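Local coordinates for protein BugD (Bordetella pertussis Tohama I, PDB 2F5X) that is a periplasmic solute-binding protein that binds aspartic acid and probably delivers it for uptake, as in the tripartite tricarboxylate transporter receptor family, at residues 159-164 and 228-233. Numbering follows the deposited sequence.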
loop_
_atom_site.group_PDB
_atom_site.type_symbol
_atom_site.label_atom_id
_atom_site.label_comp_id
_atom_site.label_asym_id
_atom_site.label_seq_id
_atom_site.Cartn_x
_atom_site.Cartn_y
_atom_site.Cartn_z
ATOM N N VAL A 159 -0.468 -9.226 -14.764
ATOM C CA VAL A 159 -1.195 -9.732 -15.932
ATOM C C VAL A 159 -0.583 -9.230 -17.236
ATOM O O VAL A 159 -0.563 -9.941 -18.241
ATOM C CB VAL A 159 -2.727 -9.467 -15.875
ATOM C CG1 VAL A 159 -3.325 -10.102 -14.622
ATOM C CG2 VAL A 159 -3.063 -7.962 -15.964
ATOM N N GLU A 160 -0.044 -8.019 -17.207
ATOM C CA GLU A 160 0.653 -7.494 -18.381
ATOM C C GLU A 160 1.915 -8.301 -18.698
ATOM O O GLU A 160 2.163 -8.636 -19.860
ATOM C CB GLU A 160 0.967 -6.004 -18.205
ATOM C CG GLU A 160 -0.280 -5.125 -18.274
ATOM C CD GLU A 160 -0.842 -4.963 -19.682
ATOM O OE1 GLU A 160 -0.076 -5.069 -20.668
ATOM O OE2 GLU A 160 -2.056 -4.718 -19.804
ATOM N N ALA A 161 2.696 -8.615 -17.667
ATOM C CA ALA A 161 3.911 -9.409 -17.824
ATOM C C ALA A 161 3.625 -10.818 -18.323
ATOM O O ALA A 161 4.406 -11.369 -19.108
ATOM C CB ALA A 161 4.696 -9.451 -16.520
ATOM N N LEU A 162 2.506 -11.391 -17.885
ATOM C CA LEU A 162 2.112 -12.738 -18.313
ATOM C C LEU A 162 1.317 -12.763 -19.620
ATOM O O LEU A 162 1.100 -13.831 -20.206
ATOM C CB LEU A 162 1.310 -13.434 -17.210
ATOM C CG LEU A 162 2.006 -13.662 -15.864
ATOM C CD1 LEU A 162 1.019 -14.245 -14.882
ATOM C CD2 LEU A 162 3.228 -14.558 -16.007
ATOM N N GLY A 163 0.882 -11.593 -20.077
ATOM C CA GLY A 163 0.126 -11.488 -21.313
ATOM C C GLY A 163 -1.255 -12.098 -21.218
ATOM O O GLY A 163 -1.745 -12.675 -22.195
ATOM N N VAL A 164 -1.876 -11.974 -20.045
ATOM C CA VAL A 164 -3.210 -12.523 -19.807
ATOM C C VAL A 164 -4.217 -11.463 -19.369
ATOM O O VAL A 164 -3.849 -10.388 -18.892
ATOM C CB VAL A 164 -3.202 -13.669 -18.747
ATOM C CG1 VAL A 164 -2.320 -14.843 -19.204
ATOM C CG2 VAL A 164 -2.763 -13.147 -17.361
ATOM N N SER A 228 13.649 -13.525 -11.708
ATOM C CA SER A 228 12.835 -14.567 -12.319
ATOM C C SER A 228 12.586 -14.345 -13.811
ATOM O O SER A 228 11.868 -15.121 -14.448
ATOM C CB SER A 228 11.521 -14.732 -11.544
ATOM O OG SER A 228 11.794 -14.975 -10.173
ATOM N N GLY A 229 13.191 -13.292 -14.368
ATOM C CA GLY A 229 13.091 -13.009 -15.791
ATOM C C GLY A 229 12.262 -11.790 -16.165
ATOM O O GLY A 229 12.223 -11.402 -17.342
ATOM N N TYR A 230 11.604 -11.193 -15.175
ATOM C CA TYR A 230 10.746 -10.023 -15.390
ATOM C C TYR A 230 11.530 -8.749 -15.085
ATOM O O TYR A 230 11.389 -8.146 -14.022
ATOM C CB TYR A 230 9.448 -10.142 -14.563
ATOM C CG TYR A 230 8.716 -11.447 -14.823
ATOM C CD1 TYR A 230 7.845 -11.578 -15.909
ATOM C CD2 TYR A 230 8.918 -12.557 -14.005
ATOM C CE1 TYR A 230 7.192 -12.783 -16.174
ATOM C CE2 TYR A 230 8.267 -13.763 -14.260
ATOM C CZ TYR A 230 7.402 -13.865 -15.336
ATOM O OH TYR A 230 6.770 -15.058 -15.584
ATOM N N LYS A 231 12.383 -8.366 -16.035
ATOM C CA LYS A 231 13.276 -7.219 -15.880
ATOM C C LYS A 231 12.484 -5.949 -15.568
ATOM O O LYS A 231 11.514 -5.636 -16.256
ATOM C CB LYS A 231 14.124 -7.042 -17.151
ATOM C CG LYS A 231 15.035 -5.819 -17.160
ATOM C CD LYS A 231 15.420 -5.427 -18.585
ATOM C CE LYS A 231 16.925 -5.311 -18.729
ATOM N NZ LYS A 231 17.429 -6.034 -19.932
ATOM N N GLY A 232 12.887 -5.245 -14.509
ATOM C CA GLY A 232 12.233 -4.008 -14.106
ATOM C C GLY A 232 10.912 -4.149 -13.366
ATOM O O GLY A 232 10.242 -3.140 -13.065
ATOM N N PHE A 233 10.512 -5.386 -13.081
ATOM C CA PHE A 233 9.308 -5.625 -12.296
ATOM C C PHE A 233 9.623 -5.331 -10.836
ATOM O O PHE A 233 9.958 -6.238 -10.060
ATOM C CB PHE A 233 8.809 -7.063 -12.462
ATOM C CG PHE A 233 7.376 -7.264 -12.050
ATOM C CD1 PHE A 233 6.411 -7.572 -13.002
ATOM C CD2 PHE A 233 6.987 -7.146 -10.710
ATOM C CE1 PHE A 233 5.084 -7.776 -12.632
ATOM C CE2 PHE A 233 5.660 -7.332 -10.328
ATOM C CZ PHE A 233 4.705 -7.650 -11.292
#
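Ala161, near the end of helix 150-162, meets two aromatic rings through its one methyl. Its CB lies 3.8 Å from CD1 of Tyr230, coming at that ring obliquely, and 4.3 Å from CE1 of Phe233, where it sits at the ring edge close to the ring plane. The backbones stay well apart, with 7.3 Å between the CA atoms of Ala161 and Tyr230. Next along, Leu162 brings up a single methyl: its CD2 is 3.6 Å from the phenolic OH of Tyr230. Tyr230 CG stands anti to the carbonyl carbon (chi1 -54°), which lays the ring by Ala161 CB and its hydroxyl by the leucine methyl; Ala130 of helix 126-136 touches both Leu162 and Tyr230. The contact, apolar and crossed by no hydrogen bond, joins this helix end to the loop leading into strand 236-244. A Schellman motif terminates the helix: Gly163 is the C-prime residue at positive phi (69°), Val164 N bonds Val159 O at 3.0 Å, and Gly163 N bonds Glu160 O weakly at 3.2 Å. On the facing side a type II turn runs from Tyr230 to Phe233, closed by Phe233 N to Tyr230 O at 3.0 Å; the CB bonds of both residues point toward the helix. Phe233 also packs on Cys154 and Met157, its side chain about 13 Å from the bound aspartic acid.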